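Local coordinates for protein vanadium-dependent haloperoxidase (Zobellia galactanivorans, PDB 4CIT) that probably uses a bound vanadate to catalyse the oxidation of iodide by hydrogen peroxide, as a bacterial vanadium-dependent iodoperoxidase, at residues 242-247 against 347-352; 95-100 against 160-165. One frame throughout, in Å; residues are numbered along the deposited sequence.

Interaction 1: 242-247 against 347-352; sequences EVYDVR and HIDDSW
The helix segment 242-247 and the irregular segment 347-352 come nearest at Y244 and W352, whose CA atoms are 7.9 Å apart, so large side chains must bridge the gap. The side chains of Y244 and W352 run antiparallel alongside one another, the phenol ring lying nearly parallel to the five-membered ring of W352 (planes at 25°) but so displaced that overlap is slight, with Y244 CE1 3.3 Å from W352 CD1. Tryptophan also brings a donor: W352 NE1 reaches the helix carbonyl Y244 O at 3.2 Å, meeting a lone pair in the carbonyl plane. With CG anti to the backbone N (chi1 179°), the tyrosine extends far enough for Y244 OH to give its proton to D349 OD2, 2.7 Å away, on the anti lone pair. Methyl CG2 of I348 lies over one face of the phenol as a CH-pi contact.

Within the PAP2-family region, the chain leaving helix 340-347 makes a type I turn from D349 to W352. D349 OD1 accepts from S351 N, closing an Asx turn, and from S351 OG on its syn side. Aspartate suits this place because one oxygen shapes the turn while the other holds the tyrosine.

At the indole's far end, W352 CH2 packs against V243 CG1 at 3.9 Å, and R247 CB approaches W352 CZ2 obliquely at 3.4 Å. An alanine in place of W352 would probably open a gap between V243, R247 and the phenol and deprive Y244 O of its indole donor. Beyond the arginine's aliphatic part, NE of R247 bonds to K353 O, just past the turn.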
loop_
_atom_site.group_PDB
_atom_site.type_symbol
_atom_site.label_atom_id
_atom_site.label_comp_id
_atom_site.label_asym_id
_atom_site.label_seq_id
_atom_site.Cartn_x
_atom_site.Cartn_y
_atom_site.Cartn_z
ATOM N N GLU A 242 23.246 15.267 9.635
ATOM C CA GLU A 242 22.378 15.721 8.573
ATOM C C GLU A 242 20.895 15.879 9.018
ATOM O O GLU A 242 20.344 16.846 8.796
ATOM C CB GLU A 242 22.530 14.791 7.345
ATOM C CG GLU A 242 21.621 15.304 6.244
ATOM C CD GLU A 242 21.480 14.451 4.986
ATOM O OE1 GLU A 242 21.880 13.273 4.976
ATOM O OE2 GLU A 242 20.885 14.993 3.984
ATOM N N VAL A 243 20.296 14.871 9.644
ATOM C CA VAL A 243 18.975 14.914 10.222
ATOM C C VAL A 243 18.813 16.106 11.120
ATOM O O VAL A 243 17.847 16.874 11.030
ATOM C CB VAL A 243 18.586 13.586 10.912
ATOM C CG1 VAL A 243 17.163 13.735 11.488
ATOM C CG2 VAL A 243 18.577 12.479 9.864
ATOM N N TYR A 244 19.782 16.244 12.007
ATOM C CA TYR A 244 19.783 17.308 13.039
ATOM C C TYR A 244 19.785 18.667 12.369
ATOM O O TYR A 244 18.927 19.536 12.652
ATOM C CB TYR A 244 21.011 17.107 13.895
ATOM C CG TYR A 244 21.151 18.146 14.980
ATOM C CD1 TYR A 244 20.399 18.082 16.104
ATOM C CD2 TYR A 244 22.068 19.155 14.857
ATOM C CE1 TYR A 244 20.519 19.017 17.147
ATOM C CE2 TYR A 244 22.228 20.079 15.904
ATOM C CZ TYR A 244 21.400 20.018 17.015
ATOM O OH TYR A 244 21.518 20.913 18.071
ATOM N N ASP A 245 20.699 18.847 11.448
ATOM C CA ASP A 245 20.945 20.105 10.721
ATOM C C ASP A 245 19.781 20.523 9.779
ATOM O O ASP A 245 19.360 21.685 9.719
ATOM C CB ASP A 245 22.253 20.103 9.874
ATOM C CG ASP A 245 23.521 20.108 10.736
ATOM O OD1 ASP A 245 23.444 20.432 11.960
ATOM O OD2 ASP A 245 24.607 19.795 10.216
ATOM N N VAL A 246 19.255 19.565 9.013
ATOM C CA VAL A 246 18.068 19.823 8.232
ATOM C C VAL A 246 16.932 20.379 9.060
ATOM O O VAL A 246 16.216 21.288 8.629
ATOM C CB VAL A 246 17.636 18.544 7.436
ATOM C CG1 VAL A 246 16.233 18.664 6.813
ATOM C CG2 VAL A 246 18.622 18.258 6.395
ATOM N N ARG A 247 16.621 19.757 10.214
ATOM C CA ARG A 247 15.523 20.189 11.046
ATOM C C ARG A 247 15.799 21.602 11.505
ATOM O O ARG A 247 14.887 22.472 11.438
ATOM C CB ARG A 247 15.375 19.222 12.250
ATOM C CG ARG A 247 14.111 19.463 13.007
ATOM C CD ARG A 247 14.166 20.609 13.968
ATOM N NE ARG A 247 12.729 20.730 14.363
ATOM C CZ ARG A 247 11.791 21.467 13.780
ATOM N NH1 ARG A 247 12.055 22.303 12.787
ATOM N NH2 ARG A 247 10.576 21.429 14.255
ATOM N N HIS A 347 22.374 12.132 23.120
ATOM C CA HIS A 347 23.792 12.430 22.959
ATOM C C HIS A 347 24.128 13.763 22.416
ATOM O O HIS A 347 25.300 14.134 22.521
ATOM C CB HIS A 347 24.470 11.337 22.115
ATOM C CG HIS A 347 24.279 9.984 22.673
ATOM N ND1 HIS A 347 25.002 9.534 23.767
ATOM C CD2 HIS A 347 23.432 8.979 22.344
ATOM C CE1 HIS A 347 24.582 8.330 24.113
ATOM N NE2 HIS A 347 23.644 7.959 23.251
ATOM N N ILE A 348 23.204 14.494 21.794
ATOM C CA ILE A 348 23.529 15.723 21.135
ATOM C C ILE A 348 22.838 16.936 21.720
ATOM O O ILE A 348 23.490 17.965 21.967
ATOM C CB ILE A 348 23.185 15.650 19.628
ATOM C CG1 ILE A 348 23.864 14.425 18.997
ATOM C CG2 ILE A 348 23.462 16.977 18.947
ATOM C CD1 ILE A 348 25.340 14.389 18.979
ATOM N N ASP A 349 21.495 16.892 21.847
ATOM C CA ASP A 349 20.700 18.108 22.111
ATOM C C ASP A 349 19.395 17.585 22.722
ATOM O O ASP A 349 18.565 16.988 22.025
ATOM C CB ASP A 349 20.472 18.896 20.834
ATOM C CG ASP A 349 19.676 20.187 21.021
ATOM O OD1 ASP A 349 18.943 20.358 22.034
ATOM O OD2 ASP A 349 19.714 20.999 20.049
ATOM N N ASP A 350 19.193 17.872 24.011
ATOM C CA ASP A 350 17.987 17.347 24.653
ATOM C C ASP A 350 16.714 18.140 24.347
ATOM O O ASP A 350 15.595 17.671 24.759
ATOM C CB ASP A 350 18.181 17.127 26.153
ATOM C CG ASP A 350 18.585 18.399 26.937
ATOM O OD1 ASP A 350 18.509 19.473 26.391
ATOM O OD2 ASP A 350 18.917 18.301 28.127
ATOM N N SER A 351 16.812 19.237 23.661
ATOM C CA SER A 351 15.678 20.061 23.266
ATOM C C SER A 351 15.205 19.828 21.786
ATOM O O SER A 351 14.095 20.316 21.400
ATOM C CB SER A 351 16.034 21.530 23.439
ATOM O OG SER A 351 16.854 21.975 22.323
ATOM N N TRP A 352 15.962 19.078 21.021
ATOM C CA TRP A 352 15.617 18.916 19.611
ATOM C C TRP A 352 14.395 18.050 19.427
ATOM O O TRP A 352 14.230 17.025 20.145
ATOM C CB TRP A 352 16.807 18.309 18.893
ATOM C CG TRP A 352 16.774 18.216 17.392
ATOM C CD1 TRP A 352 17.258 19.111 16.494
ATOM C CD2 TRP A 352 16.193 17.147 16.622
ATOM N NE1 TRP A 352 17.129 18.588 15.175
ATOM C CE2 TRP A 352 16.450 17.402 15.254
ATOM C CE3 TRP A 352 15.548 15.955 16.963
ATOM C CZ2 TRP A 352 16.121 16.535 14.268
ATOM C CZ3 TRP A 352 15.192 15.118 15.948
ATOM C CH2 TRP A 352 15.471 15.420 14.620
#

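Interaction 2: 95-100 against 160-165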
loop_
_atom_site.group_PDB
_atom_site.type_symbol
_atom_site.label_atom_id
_atom_site.label_comp_id
_atom_site.label_asym_id
_atom_site.label_seq_id
_atom_site.Cartn_x
_atom_site.Cartn_y
_atom_site.Cartn_z
ATOM N N THR A 95 -4.476 -21.028 -7.030
ATOM C CA THR A 95 -5.051 -21.872 -8.083
ATOM C C THR A 95 -6.255 -21.295 -8.778
ATOM O O THR A 95 -6.801 -20.242 -8.412
ATOM C CB THR A 95 -5.480 -23.265 -7.525
ATOM O OG1 THR A 95 -6.526 -23.086 -6.566
ATOM C CG2 THR A 95 -4.247 -24.031 -6.940
ATOM N N ALA A 96 -6.658 -21.964 -9.848
ATOM C CA ALA A 96 -7.752 -21.404 -10.682
ATOM C C ALA A 96 -9.076 -21.198 -9.946
ATOM O O ALA A 96 -9.589 -22.086 -9.204
ATOM C CB ALA A 96 -7.907 -22.205 -11.960
ATOM N N ILE A 97 -9.695 -20.037 -10.178
ATOM C CA ILE A 97 -11.056 -19.783 -9.650
ATOM C C ILE A 97 -12.092 -20.629 -10.392
ATOM O O ILE A 97 -11.863 -21.049 -11.526
ATOM C CB ILE A 97 -11.507 -18.322 -9.692
ATOM C CG1 ILE A 97 -11.462 -17.715 -11.088
ATOM C CG2 ILE A 97 -10.660 -17.421 -8.702
ATOM C CD1 ILE A 97 -12.341 -16.490 -11.242
ATOM N N PRO A 98 -13.243 -20.818 -9.754
ATOM C CA PRO A 98 -14.317 -21.470 -10.447
ATOM C C PRO A 98 -14.708 -20.666 -11.658
ATOM O O PRO A 98 -14.742 -19.451 -11.571
ATOM C CB PRO A 98 -15.486 -21.437 -9.420
ATOM C CG PRO A 98 -14.877 -21.143 -8.123
ATOM C CD PRO A 98 -13.531 -20.570 -8.334
ATOM N N GLU A 99 -15.063 -21.344 -12.756
ATOM C CA GLU A 99 -15.627 -20.696 -13.951
ATOM C C GLU A 99 -17.117 -20.380 -13.757
ATOM O O GLU A 99 -17.753 -21.058 -13.025
ATOM C CB GLU A 99 -15.463 -21.653 -15.142
ATOM C CG GLU A 99 -13.998 -21.823 -15.584
ATOM C CD GLU A 99 -13.414 -20.631 -16.373
ATOM O OE1 GLU A 99 -14.059 -19.585 -16.669
ATOM O OE2 GLU A 99 -12.229 -20.716 -16.696
ATOM N N PRO A 100 -17.667 -19.403 -14.475
ATOM C CA PRO A 100 -19.054 -19.107 -14.336
ATOM C C PRO A 100 -19.890 -20.182 -15.062
ATOM O O PRO A 100 -19.414 -20.831 -16.021
ATOM C CB PRO A 100 -19.192 -17.781 -15.020
ATOM C CG PRO A 100 -18.077 -17.659 -15.999
ATOM C CD PRO A 100 -16.956 -18.420 -15.346
ATOM N N ALA A 160 -15.112 -15.247 -4.223
ATOM C CA ALA A 160 -14.631 -14.751 -2.967
ATOM C C ALA A 160 -14.362 -15.875 -2.010
ATOM O O ALA A 160 -13.369 -15.817 -1.253
ATOM C CB ALA A 160 -15.649 -13.781 -2.322
ATOM N N ASP A 161 -15.165 -16.968 -2.024
ATOM C CA ASP A 161 -14.899 -18.038 -1.145
ATOM C C ASP A 161 -13.592 -18.713 -1.538
ATOM O O ASP A 161 -12.863 -19.181 -0.662
ATOM C CB ASP A 161 -16.005 -19.127 -1.068
ATOM C CG ASP A 161 -17.301 -18.618 -0.358
ATOM O OD1 ASP A 161 -17.275 -17.639 0.504
ATOM O OD2 ASP A 161 -18.358 -19.192 -0.697
ATOM N N HIS A 162 -13.334 -18.843 -2.831
ATOM C CA HIS A 162 -12.135 -19.510 -3.281
ATOM C C HIS A 162 -10.929 -18.700 -2.843
ATOM O O HIS A 162 -9.906 -19.238 -2.313
ATOM C CB HIS A 162 -12.194 -19.829 -4.783
ATOM C CG HIS A 162 -10.909 -20.379 -5.342
ATOM N ND1 HIS A 162 -10.663 -21.722 -5.390
ATOM C CD2 HIS A 162 -9.832 -19.774 -5.918
ATOM C CE1 HIS A 162 -9.469 -21.943 -5.919
ATOM N NE2 HIS A 162 -8.949 -20.765 -6.272
ATOM N N ILE A 163 -10.980 -17.421 -3.175
ATOM C CA ILE A 163 -9.878 -16.546 -2.857
ATOM C C ILE A 163 -9.691 -16.436 -1.327
ATOM O O ILE A 163 -8.528 -16.483 -0.826
ATOM C CB ILE A 163 -10.071 -15.184 -3.486
ATOM C CG1 ILE A 163 -10.142 -15.371 -5.013
ATOM C CG2 ILE A 163 -9.004 -14.233 -2.949
ATOM C CD1 ILE A 163 -8.846 -15.725 -5.699
ATOM N N GLY A 164 -10.802 -16.448 -0.604
ATOM C CA GLY A 164 -10.764 -16.473 0.888
ATOM C C GLY A 164 -10.017 -17.685 1.483
ATOM O O GLY A 164 -9.256 -17.551 2.423
ATOM N N GLU A 165 -10.190 -18.857 0.890
ATOM C CA GLU A 165 -9.503 -20.017 1.351
ATOM C C GLU A 165 -7.983 -19.836 1.219
ATOM O O GLU A 165 -7.284 -20.273 2.111
ATOM C CB GLU A 165 -9.908 -21.292 0.619
ATOM C CG GLU A 165 -11.300 -21.702 1.025
ATOM C CD GLU A 165 -11.817 -22.924 0.229
ATOM O OE1 GLU A 165 -10.991 -23.721 -0.298
ATOM O OE2 GLU A 165 -13.067 -23.082 0.167
#
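H162 projects from helix 146-167 to meet the extended loop segment 95-100, and its CA lies 6.5 Å from that of I97, the closest such pair. The polar part of the contact gathers at the outer end of the imidazole. Its CG stands anti to the backbone N (chi1 173°), which carries the ring out to the loop carbonyl. H162 NE2 donates to T95 O over 3.1 Å, with an N-H...O angle of 154°. The donor stands well above the carbonyl plane, 68° out of it, and so misses the lone pairs. The T95 hydroxyl faces the same end of the ring: OG1 lies at its edge, in plane, 3.2 Å from H162 CE1. A96 O is 3.3 Å from H162 NE2, but the angle is too poor for a bond.

The apolar contacts of I97 and P98 come from one side of the imidazole plane. I97 lays its CA over one face of the imidazole, offset toward the rim, in a CH-pi contact, while its CG2 methyl approaches H162 CD2 at 3.7 Å. I97 CG2 also meets I163 CD1 at 3.9 Å, so one beta-branched residue serves two consecutive helix residues. P98 sets its CD against H162 CB, also at 3.9 Å; proline suits an extended loop, and its ring supplies a compact apolar surface beside the base of the histidine.

Around this surface contact, P98 O accepts from Y155 OH, one more tie between the loop and helix 146-167. I163 reaches inward to L119 of helix 108-123 and A72 of helix 59-80, joining the contact to the helical bundle.

The NE2 bond requires a proton on that nitrogen, which either the matching neutral tautomer or the imidazolium ion would provide; the loop is therefore probably held without H162 needing a positive charge.

Overall arrangement
The two contacts lie on opposite sides of the chain's centre, about 53 Å apart between their centres, and share no helix. Interaction 1 is partly buried, with V243 and W352 enclosed, and joins helix 235-253 to the loop after helix 340-347; the side chain of V243 is about 12 Å from a bound vanadate. Interaction 2 is at the surface, laying the loop before helix 108-123 on helix 146-167, with the side chain of I97 about 10 Å from the sodium ion. Each fastens a loop to a helix, but the first relies on paired aromatics and a carboxylate, the second on one histidine bonded to a loop carbonyl among isoleucine and proline side chains.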